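Local coordinates for xylanase and alpha-amylase inhibitor protein (Scadoxus multiflorus, PDB 3MU7) that inhibits xylanase and alpha-amylase and is built on the TIM-barrel fold of the glycosyl hydrolase family 18, at residues A6-Q11 against D122-H127; D14-E19 against W254-D259; A176-F181 against G250-D255. All coordinates share one frame; numbering follows the deposited sequence.

Overall arrangement
All three contacts belong to one TIM barrel of the glycosyl hydrolase family 18 type. Contact 1 joins strands 5-9 and 120-125 across the barrel interior, near the centre of the chain. Contact 3, about 9 Å away between centres, packs strand 176-180 against strand 248-254. Contact 2 lies farther out, about 13 Å from contact 1 and 15 Å from contact 3 between centres, where the segments following strands 5-9 and 248-254 meet. Along the chain contact 1 closes before contact 3 opens, contacts 1 and 2 interleave, and contacts 2 and 3 share W254 and D255. Strand 248-254 pairs parallel with strand 5-9, which closes the barrel.

Contact 1: A6-Q11 against D122-H127; sequences AVYWGQ and DFHIEH
The imidazole of H124 stands edge-on to the phenol ring of Y8, an offset edge-to-face pair with planes at 88° and centroids 5.2 Å apart. The phenol oxygen lies at the edge of the imidazole, practically in its plane, while D122 OD2 sits at the edge of the Y8 ring, near that ring's plane. F34 also meets H124 edge to face.

Y8 OH is the centre of the contact and works in both directions. It donates to D122 OD2 at 2.6 Å, reaching that oxygen on its syn side from somewhat above the carboxylate plane. It accepts from H124 ND1 at 2.8 Å, with a nearly straight N-H...O angle of 174°. Y8 and D122 extend toward each other from opposite directions, and D122 has CG anti to its backbone N (chi1 175°), which carries its carboxylate into the barrel. The backbones stay well separated, 10.3 Å between the CA atoms of Y8 and D122; a tyrosine is long enough to span the gap and brings a hydroxyl that can donate and accept at once. S73 OG also bonds D122 OD2, and T153 OG1 bonds D122 OD1, so neighbouring strands fix the carboxylate.

Segment 122-127 holds the last three signature positions of the DxxDxDxE motif of family 18 (D122, H124 and E126), and H124 stands where the chitinases of the family usually carry an aspartate. Its N-H engages the tyrosine oxygen, leaving the phenol proton for D122. One buried hydroxyl therefore ties two signature positions to the first strand, with direction and rotation both set.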
loop_
_atom_site.group_PDB
_atom_site.type_symbol
_atom_site.label_atom_id
_atom_site.label_comp_id
_atom_site.label_asym_id
_atom_site.label_seq_id
_atom_site.Cartn_x
_atom_site.Cartn_y
_atom_site.Cartn_z
ATOM N N ALA A 6 6.328 -3.290 -4.648
ATOM C CA ALA A 6 5.345 -2.234 -4.441
ATOM C C ALA A 6 6.034 -1.100 -3.690
ATOM O O ALA A 6 6.843 -1.343 -2.799
ATOM C CB ALA A 6 4.171 -2.752 -3.644
ATOM N N VAL A 7 5.718 0.141 -4.029
ATOM C CA VAL A 7 6.325 1.265 -3.332
ATOM C C VAL A 7 5.279 2.328 -3.026
ATOM O O VAL A 7 4.402 2.599 -3.855
ATOM C CB VAL A 7 7.530 1.847 -4.141
ATOM C CG1 VAL A 7 7.077 2.544 -5.417
ATOM C CG2 VAL A 7 8.379 2.777 -3.279
ATOM N N TYR A 8 5.367 2.921 -1.843
ATOM C CA TYR A 8 4.545 4.077 -1.521
ATOM C C TYR A 8 5.141 5.338 -2.124
ATOM O O TYR A 8 6.357 5.549 -2.085
ATOM C CB TYR A 8 4.393 4.234 -0.017
ATOM C CG TYR A 8 3.329 3.337 0.573
ATOM C CD1 TYR A 8 3.644 2.065 1.053
ATOM C CD2 TYR A 8 2.002 3.755 0.638
ATOM C CE1 TYR A 8 2.664 1.242 1.600
ATOM C CE2 TYR A 8 1.013 2.940 1.189
ATOM C CZ TYR A 8 1.356 1.683 1.659
ATOM O OH TYR A 8 0.409 0.854 2.217
ATOM N N TRP A 9 4.258 6.172 -2.658
ATOM C CA TRP A 9 4.617 7.453 -3.254
ATOM C C TRP A 9 3.705 8.516 -2.648
ATOM O O TRP A 9 2.575 8.213 -2.251
ATOM C CB TRP A 9 4.446 7.396 -4.780
ATOM C CG TRP A 9 4.899 8.647 -5.464
ATOM C CD1 TRP A 9 6.144 8.896 -5.956
ATOM C CD2 TRP A 9 4.126 9.833 -5.694
ATOM N NE1 TRP A 9 6.194 10.165 -6.492
ATOM C CE2 TRP A 9 4.974 10.761 -6.336
ATOM C CE3 TRP A 9 2.798 10.196 -5.438
ATOM C CZ2 TRP A 9 4.544 12.038 -6.709
ATOM C CZ3 TRP A 9 2.371 11.470 -5.808
ATOM C CH2 TRP A 9 3.244 12.369 -6.443
ATOM N N GLY A 10 4.194 9.753 -2.553
ATOM C CA GLY A 10 3.361 10.869 -2.120
ATOM C C GLY A 10 3.755 11.476 -0.790
ATOM O O GLY A 10 3.072 12.372 -0.299
ATOM N N GLN A 11 4.860 10.989 -0.224
ATOM C CA GLN A 11 5.289 11.320 1.137
ATOM C C GLN A 11 6.159 12.566 1.277
ATOM O O GLN A 11 6.464 12.962 2.396
ATOM C CB GLN A 11 5.999 10.113 1.775
ATOM C CG GLN A 11 5.071 8.933 2.080
ATOM C CD GLN A 11 4.519 8.258 0.824
ATOM O OE1 GLN A 11 5.278 7.803 -0.035
ATOM N NE2 GLN A 11 3.199 8.172 0.729
ATOM N N ASP A 122 -5.774 0.732 -1.412
ATOM C CA ASP A 122 -4.929 0.149 -0.379
ATOM C C ASP A 122 -5.409 0.598 1.001
ATOM O O ASP A 122 -5.543 1.794 1.259
ATOM C CB ASP A 122 -3.488 0.602 -0.616
ATOM C CG ASP A 122 -2.537 0.149 0.462
ATOM O OD1 ASP A 122 -2.349 -1.076 0.614
ATOM O OD2 ASP A 122 -1.953 1.024 1.136
ATOM N N PHE A 123 -5.670 -0.365 1.881
ATOM C CA PHE A 123 -6.132 -0.091 3.250
ATOM C C PHE A 123 -4.909 0.025 4.161
ATOM O O PHE A 123 -4.376 -0.990 4.636
ATOM C CB PHE A 123 -7.006 -1.239 3.772
ATOM C CG PHE A 123 -8.434 -1.248 3.272
ATOM C CD1 PHE A 123 -9.471 -1.484 4.170
ATOM C CD2 PHE A 123 -8.747 -1.064 1.924
ATOM C CE1 PHE A 123 -10.802 -1.545 3.738
ATOM C CE2 PHE A 123 -10.077 -1.115 1.489
ATOM C CZ PHE A 123 -11.104 -1.356 2.401
ATOM N N HIS A 124 -4.457 1.244 4.414
ATOM C CA HIS A 124 -3.323 1.483 5.326
ATOM C C HIS A 124 -3.886 2.033 6.644
ATOM O O HIS A 124 -3.573 3.146 7.079
ATOM C CB HIS A 124 -2.319 2.445 4.675
ATOM C CG HIS A 124 -0.979 2.512 5.352
ATOM N ND1 HIS A 124 0.177 2.094 4.730
ATOM C CD2 HIS A 124 -0.605 2.966 6.574
ATOM C CE1 HIS A 124 1.204 2.284 5.540
ATOM N NE2 HIS A 124 0.758 2.812 6.664
ATOM N N ILE A 125 -4.729 1.225 7.279
ATOM C CA ILE A 125 -5.448 1.629 8.484
ATOM C C ILE A 125 -4.584 1.340 9.697
ATOM O O ILE A 125 -4.346 0.178 10.038
ATOM C CB ILE A 125 -6.819 0.921 8.585
ATOM C CG1 ILE A 125 -7.645 1.120 7.300
ATOM C CG2 ILE A 125 -7.570 1.370 9.837
ATOM C CD1 ILE A 125 -7.796 2.576 6.831
ATOM N N GLU A 126 -4.128 2.409 10.342
ATOM C CA GLU A 126 -3.135 2.316 11.401
ATOM C C GLU A 126 -3.713 2.577 12.791
ATOM O O GLU A 126 -3.016 2.411 13.789
ATOM C CB GLU A 126 -1.967 3.265 11.095
ATOM C CG GLU A 126 -0.696 3.007 11.905
ATOM C CD GLU A 126 0.015 1.674 11.553
ATOM O OE1 GLU A 126 0.368 1.468 10.347
ATOM O OE2 GLU A 126 0.228 0.890 12.457
ATOM N N HIS A 127 -4.971 2.985 12.876
ATOM C CA HIS A 127 -5.660 3.214 14.140
ATOM C C HIS A 127 -7.145 3.073 13.914
ATOM O O HIS A 127 -7.627 3.205 12.835
ATOM C CB HIS A 127 -5.322 4.607 14.712
ATOM C CG HIS A 127 -5.859 5.732 13.891
ATOM N ND1 HIS A 127 -5.069 6.547 13.136
ATOM C CD2 HIS A 127 -7.119 6.162 13.713
ATOM C CE1 HIS A 127 -5.817 7.457 12.553
ATOM N NE2 HIS A 127 -7.069 7.215 12.844
#

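Contact 2: D14-E19 against W254-D259; sequences DERSLE and WDSYWD
S256 OG works as acceptor and donor: it accepts from R16 NH2 at 2.9 Å and donates to a water at 2.6 Å. The serine hydroxyl lies at the edge of the guanidinium, a little tilted from its plane, and the N-H...O angle is 157°. R16 runs extended from the backbone as far as chi3, where a bend of 60° turns NH2 to the serine. T21 OG1 takes the R16 NE proton and Y27 OH also bonds NH2, so three hydroxyl partners restrict the guanidinium.

The water on S256 OG donates to R16 O and to E15 OE1, the latter at 2.8 Å. A second water donates to the same carboxylate oxygen and accepts from Y257 N, linking E15 to the first turn of helix 256-262. The other oxygen, OE2, bonds H51 NE2, the main partner of this carboxylate, and also S12 N. Nearer its backbone, E15 CB packs against Y257 CD1 at 3.7 Å.

D255 supplies the N-cap of this helix: its OD1 accepts from W258 N at 3.2 Å, met nearly along the C-O axis.

Long R16 reaches S256 directly, while waters fill in between the polar groups of E15, S256 and Y257. The segments are thus joined by one direct hydrogen bond and a set of water bridges beside a small apolar contact.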
loop_
_atom_site.group_PDB
_atom_site.type_symbol
_atom_site.label_atom_id
_atom_site.label_comp_id
_atom_site.label_asym_id
_atom_site.label_seq_id
_atom_site.Cartn_x
_atom_site.Cartn_y
_atom_site.Cartn_z
ATOM N N ASP A 14 9.092 17.278 -2.244
ATOM C CA ASP A 14 10.274 17.345 -3.097
ATOM C C ASP A 14 10.711 16.003 -3.655
ATOM O O ASP A 14 11.798 15.900 -4.215
ATOM C CB ASP A 14 11.422 18.014 -2.354
ATOM C CG ASP A 14 11.057 19.394 -1.891
ATOM O OD1 ASP A 14 10.686 20.225 -2.739
ATOM O OD2 ASP A 14 11.093 19.633 -0.674
ATOM N N GLU A 15 9.872 14.980 -3.533
ATOM C CA GLU A 15 10.244 13.655 -4.013
ATOM C C GLU A 15 10.249 13.569 -5.539
ATOM O O GLU A 15 9.593 14.350 -6.236
ATOM C CB GLU A 15 9.317 12.584 -3.434
ATOM C CG GLU A 15 7.934 12.559 -4.059
ATOM C CD GLU A 15 6.985 11.671 -3.283
ATOM O OE1 GLU A 15 7.248 10.449 -3.212
ATOM O OE2 GLU A 15 5.978 12.190 -2.757
ATOM N N ARG A 16 10.983 12.583 -6.038
ATOM C CA ARG A 16 10.942 12.180 -7.438
ATOM C C ARG A 16 9.479 12.051 -7.880
ATOM O O ARG A 16 8.661 11.441 -7.173
ATOM C CB ARG A 16 11.663 10.836 -7.572
ATOM C CG ARG A 16 11.617 10.208 -8.962
ATOM C CD ARG A 16 12.287 8.837 -8.998
ATOM N NE ARG A 16 11.633 7.900 -8.081
ATOM C CZ ARG A 16 12.148 6.737 -7.696
ATOM N NH1 ARG A 16 13.332 6.333 -8.150
ATOM N NH2 ARG A 16 11.477 5.981 -6.841
ATOM N N SER A 17 9.146 12.615 -9.039
ATOM C CA SER A 17 7.770 12.650 -9.512
ATOM C C SER A 17 7.175 11.249 -9.663
ATOM O O SER A 17 7.898 10.256 -9.783
ATOM C CB SER A 17 7.681 13.379 -10.850
ATOM O OG SER A 17 8.233 12.575 -11.868
ATOM N N LEU A 18 5.852 11.184 -9.692
ATOM C CA LEU A 18 5.176 9.913 -9.884
ATOM C C LEU A 18 5.586 9.282 -11.214
ATOM O O LEU A 18 5.926 8.098 -11.269
ATOM C CB LEU A 18 3.664 10.099 -9.807
ATOM C CG LEU A 18 2.822 8.850 -10.091
ATOM C CD1 LEU A 18 3.204 7.703 -9.177
ATOM C CD2 LEU A 18 1.358 9.169 -9.941
ATOM N N GLU A 19 5.577 10.070 -12.288
ATOM C CA GLU A 19 5.958 9.527 -13.593
ATOM C C GLU A 19 7.415 9.039 -13.615
ATOM O O GLU A 19 7.693 7.978 -14.171
ATOM C CB GLU A 19 5.646 10.503 -14.736
ATOM C CG GLU A 19 6.356 11.841 -14.636
ATOM C CD GLU A 19 5.739 12.932 -15.499
ATOM O OE1 GLU A 19 4.728 12.678 -16.191
ATOM O OE2 GLU A 19 6.263 14.066 -15.457
ATOM N N TRP A 254 8.919 1.254 1.884
ATOM C CA TRP A 254 8.554 2.530 2.484
ATOM C C TRP A 254 9.829 3.379 2.434
ATOM O O TRP A 254 10.722 3.174 3.212
ATOM C CB TRP A 254 8.122 2.318 3.952
ATOM C CG TRP A 254 7.710 3.669 4.549
ATOM C CD1 TRP A 254 8.453 4.497 5.307
ATOM C CD2 TRP A 254 6.457 4.307 4.358
ATOM N NE1 TRP A 254 7.716 5.633 5.611
ATOM C CE2 TRP A 254 6.487 5.537 5.024
ATOM C CE3 TRP A 254 5.291 3.931 3.712
ATOM C CZ2 TRP A 254 5.387 6.412 5.028
ATOM C CZ3 TRP A 254 4.243 4.785 3.689
ATOM C CH2 TRP A 254 4.283 6.008 4.374
ATOM N N ASP A 255 9.971 4.278 1.468
ATOM C CA ASP A 255 8.992 4.709 0.481
ATOM C C ASP A 255 9.811 5.337 -0.697
ATOM O O ASP A 255 10.987 5.416 -0.638
ATOM C CB ASP A 255 8.026 5.780 1.029
ATOM C CG ASP A 255 8.754 6.979 1.642
ATOM O OD1 ASP A 255 9.863 7.274 1.321
ATOM O OD2 ASP A 255 8.154 7.556 2.520
ATOM N N SER A 256 9.130 5.729 -1.744
ATOM C CA SER A 256 9.789 6.196 -2.980
ATOM C C SER A 256 10.806 7.324 -2.725
ATOM O O SER A 256 11.903 7.299 -3.229
ATOM C CB SER A 256 8.742 6.626 -3.994
ATOM O OG SER A 256 9.325 7.062 -5.220
ATOM N N TYR A 257 10.405 8.259 -1.872
ATOM C CA TYR A 257 11.283 9.362 -1.505
ATOM C C TYR A 257 12.635 8.836 -1.031
ATOM O O TYR A 257 13.681 9.258 -1.527
ATOM C CB TYR A 257 10.601 10.191 -0.425
ATOM C CG TYR A 257 11.384 11.337 0.143
ATOM C CD1 TYR A 257 11.831 12.380 -0.664
ATOM C CD2 TYR A 257 11.617 11.412 1.510
ATOM C CE1 TYR A 257 12.519 13.456 -0.119
ATOM C CE2 TYR A 257 12.302 12.481 2.063
ATOM C CZ TYR A 257 12.749 13.496 1.246
ATOM O OH TYR A 257 13.433 14.550 1.809
ATOM N N TRP A 258 12.611 7.903 -0.088
ATOM C CA TRP A 258 13.846 7.348 0.454
ATOM C C TRP A 258 14.558 6.374 -0.472
ATOM O O TRP A 258 15.789 6.322 -0.489
ATOM C CB TRP A 258 13.610 6.740 1.835
ATOM C CG TRP A 258 13.424 7.803 2.869
ATOM C CD1 TRP A 258 12.264 8.156 3.488
ATOM C CD2 TRP A 258 14.435 8.677 3.380
ATOM N NE1 TRP A 258 12.488 9.192 4.366
ATOM C CE2 TRP A 258 13.813 9.532 4.314
ATOM C CE3 TRP A 258 15.808 8.825 3.133
ATOM C CZ2 TRP A 258 14.516 10.520 5.013
ATOM C CZ3 TRP A 258 16.507 9.808 3.825
ATOM C CH2 TRP A 258 15.858 10.644 4.753
ATOM N N ASP A 259 13.797 5.607 -1.249
ATOM C CA ASP A 259 14.369 4.682 -2.228
ATOM C C ASP A 259 15.153 5.436 -3.307
ATOM O O ASP A 259 16.162 4.943 -3.814
ATOM C CB ASP A 259 13.257 3.840 -2.854
ATOM C CG ASP A 259 13.771 2.592 -3.543
ATOM O OD1 ASP A 259 14.840 2.070 -3.175
ATOM O OD2 ASP A 259 13.071 2.117 -4.449
HETATM O O HOH W 1 9.240 9.668 -4.971
HETATM O O HOH W 2 7.684 8.733 -1.123
HETATM O O HOH W 3 12.622 11.286 -4.111
HETATM O O HOH W 4 14.739 4.403 -6.576
#

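Contact 3: A176-F181 against G250-D255; sequences AIWVQF and GIMLWD
W178 and M252 meet through their first side-chain carbons, CB to CB at 3.5 Å, the tightest touch between the two strands. The side chains cross at about a right angle. M252 CG lies 3.9 Å from W178 CG, oblique to the indole, and the methionine then folds back, for its CE comes within 3.9 Å of W178 CB. This wrap follows from two bends, at chi2 (-85°) and chi3 (-81°), which an unbranched, flexible thioether accommodates easily. Beyond it, M252 CE makes a looser contact with Q180 CG at 4.4 Å.

The indole itself leads away from segment 250-255 into the barrel. Its first torsion is unusual: CG nearly eclipses the backbone N (chi1 9°), an off-rotamer setting that may be offset by the bond from NE1 to D122 OD1. Edge-to-face neighbours F214 and Y29 further fix the ring, and a large aromatic with one N-H can pack in the barrel and still meet the carboxylate. The backbone carbonyl W178 O is buried here and finds no partner in the model.

Q180 NE2 serves A155 O and E126 OE1, which probably steadies E126, while its aliphatic CG faces methionine. M252 also packs on Y8 of the first strand.

W178 and M252, on strands separated in the sheet by strand 213-218, belong to the interior packing of the TIM barrel, with its eight parallel strands and the helices between them, and the cis peptide joining W254 to D255 at the end of the last strand recurs in family 18 enzymes.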
loop_
_atom_site.group_PDB
_atom_site.type_symbol
_atom_site.label_atom_id
_atom_site.label_comp_id
_atom_site.label_asym_id
_atom_site.label_seq_id
_atom_site.Cartn_x
_atom_site.Cartn_y
_atom_site.Cartn_z
ATOM N N ALA A 176 -3.884 -8.648 -2.273
ATOM C CA ALA A 176 -2.516 -8.681 -1.786
ATOM C C ALA A 176 -2.447 -7.926 -0.486
ATOM O O ALA A 176 -3.238 -7.017 -0.229
ATOM C CB ALA A 176 -1.560 -8.064 -2.793
ATOM N N ILE A 177 -1.500 -8.320 0.347
ATOM C CA ILE A 177 -1.177 -7.539 1.524
ATOM C C ILE A 177 0.324 -7.326 1.563
ATOM O O ILE A 177 1.091 -8.177 1.109
ATOM C CB ILE A 177 -1.686 -8.187 2.824
ATOM C CG1 ILE A 177 -0.845 -9.397 3.214
ATOM C CG2 ILE A 177 -3.189 -8.489 2.736
ATOM C CD1 ILE A 177 -1.217 -9.971 4.545
ATOM N N TRP A 178 0.742 -6.167 2.052
ATOM C CA TRP A 178 2.155 -5.906 2.340
ATOM C C TRP A 178 2.249 -5.659 3.826
ATOM O O TRP A 178 1.679 -4.696 4.359
ATOM C CB TRP A 178 2.738 -4.725 1.545
ATOM C CG TRP A 178 1.720 -3.934 0.795
ATOM C CD1 TRP A 178 0.912 -2.952 1.294
ATOM C CD2 TRP A 178 1.382 -4.072 -0.591
ATOM N NE1 TRP A 178 0.085 -2.475 0.300
ATOM C CE2 TRP A 178 0.355 -3.144 -0.865
ATOM C CE3 TRP A 178 1.847 -4.891 -1.630
ATOM C CZ2 TRP A 178 -0.212 -3.007 -2.138
ATOM C CZ3 TRP A 178 1.273 -4.762 -2.891
ATOM C CH2 TRP A 178 0.259 -3.826 -3.134
ATOM N N VAL A 179 2.945 -6.560 4.503
ATOM C CA VAL A 179 3.094 -6.483 5.945
ATOM C C VAL A 179 4.242 -5.534 6.277
ATOM O O VAL A 179 5.331 -5.649 5.702
ATOM C CB VAL A 179 3.365 -7.884 6.534
ATOM C CG1 VAL A 179 3.508 -7.821 8.037
ATOM C CG2 VAL A 179 2.252 -8.863 6.145
ATOM N N GLN A 180 4.007 -4.614 7.208
ATOM C CA GLN A 180 5.036 -3.666 7.611
ATOM C C GLN A 180 6.003 -4.311 8.590
ATOM O O GLN A 180 5.750 -4.334 9.798
ATOM C CB GLN A 180 4.413 -2.432 8.247
ATOM C CG GLN A 180 3.437 -1.682 7.370
ATOM C CD GLN A 180 2.842 -0.517 8.117
ATOM O OE1 GLN A 180 3.565 0.375 8.570
ATOM N NE2 GLN A 180 1.528 -0.512 8.268
ATOM N N PHE A 181 7.100 -4.852 8.071
ATOM C CA PHE A 181 8.138 -5.409 8.937
ATOM C C PHE A 181 9.097 -4.306 9.377
ATOM O O PHE A 181 10.299 -4.353 9.121
ATOM C CB PHE A 181 8.850 -6.575 8.247
ATOM C CG PHE A 181 7.963 -7.766 8.003
ATOM C CD1 PHE A 181 7.535 -8.560 9.060
ATOM C CD2 PHE A 181 7.561 -8.098 6.718
ATOM C CE1 PHE A 181 6.717 -9.663 8.834
ATOM C CE2 PHE A 181 6.754 -9.203 6.490
ATOM C CZ PHE A 181 6.332 -9.986 7.548
ATOM N N GLY A 250 6.472 -10.682 -3.236
ATOM C CA GLY A 250 7.584 -9.771 -3.476
ATOM C C GLY A 250 7.809 -8.917 -2.243
ATOM O O GLY A 250 7.522 -9.347 -1.116
ATOM N N ILE A 251 8.339 -7.713 -2.446
ATOM C CA ILE A 251 8.531 -6.778 -1.341
ATOM C C ILE A 251 7.792 -5.470 -1.576
ATOM O O ILE A 251 7.471 -5.111 -2.708
ATOM C CB ILE A 251 10.025 -6.494 -1.025
ATOM C CG1 ILE A 251 10.713 -5.785 -2.195
ATOM C CG2 ILE A 251 10.750 -7.779 -0.602
ATOM C CD1 ILE A 251 12.114 -5.271 -1.884
ATOM N N MET A 252 7.514 -4.788 -0.475
ATOM C CA MET A 252 7.008 -3.426 -0.501
ATOM C C MET A 252 8.068 -2.542 0.147
ATOM O O MET A 252 8.742 -2.971 1.090
ATOM C CB MET A 252 5.663 -3.347 0.225
ATOM C CG MET A 252 5.087 -1.937 0.388
ATOM S SD MET A 252 5.704 -1.030 1.830
ATOM C CE MET A 252 4.681 -1.724 3.124
ATOM N N LEU A 253 8.229 -1.322 -0.368
ATOM C CA LEU A 253 9.196 -0.384 0.182
ATOM C C LEU A 253 8.546 0.893 0.676
ATOM O O LEU A 253 7.760 1.544 -0.038
ATOM C CB LEU A 253 10.290 -0.054 -0.844
ATOM C CG LEU A 253 11.235 -1.202 -1.183
ATOM C CD1 LEU A 253 12.143 -0.806 -2.334
ATOM C CD2 LEU A 253 12.060 -1.627 0.022
ATOM N N TRP A 254 8.919 1.254 1.884
ATOM C CA TRP A 254 8.554 2.530 2.484
ATOM C C TRP A 254 9.829 3.379 2.434
ATOM O O TRP A 254 10.722 3.174 3.212
ATOM C CB TRP A 254 8.122 2.318 3.952
ATOM C CG TRP A 254 7.710 3.669 4.549
ATOM C CD1 TRP A 254 8.453 4.497 5.307
ATOM C CD2 TRP A 254 6.457 4.307 4.358
ATOM N NE1 TRP A 254 7.716 5.633 5.611
ATOM C CE2 TRP A 254 6.487 5.537 5.024
ATOM C CE3 TRP A 254 5.291 3.931 3.712
ATOM C CZ2 TRP A 254 5.387 6.412 5.028
ATOM C CZ3 TRP A 254 4.243 4.785 3.689
ATOM C CH2 TRP A 254 4.283 6.008 4.374
ATOM N N ASP A 255 9.971 4.278 1.468
ATOM C CA ASP A 255 8.992 4.709 0.481
ATOM C C ASP A 255 9.811 5.337 -0.697
ATOM O O ASP A 255 10.987 5.416 -0.638
ATOM C CB ASP A 255 8.026 5.780 1.029
ATOM C CG ASP A 255 8.754 6.979 1.642
ATOM O OD1 ASP A 255 9.863 7.274 1.321
ATOM O OD2 ASP A 255 8.154 7.556 2.520
#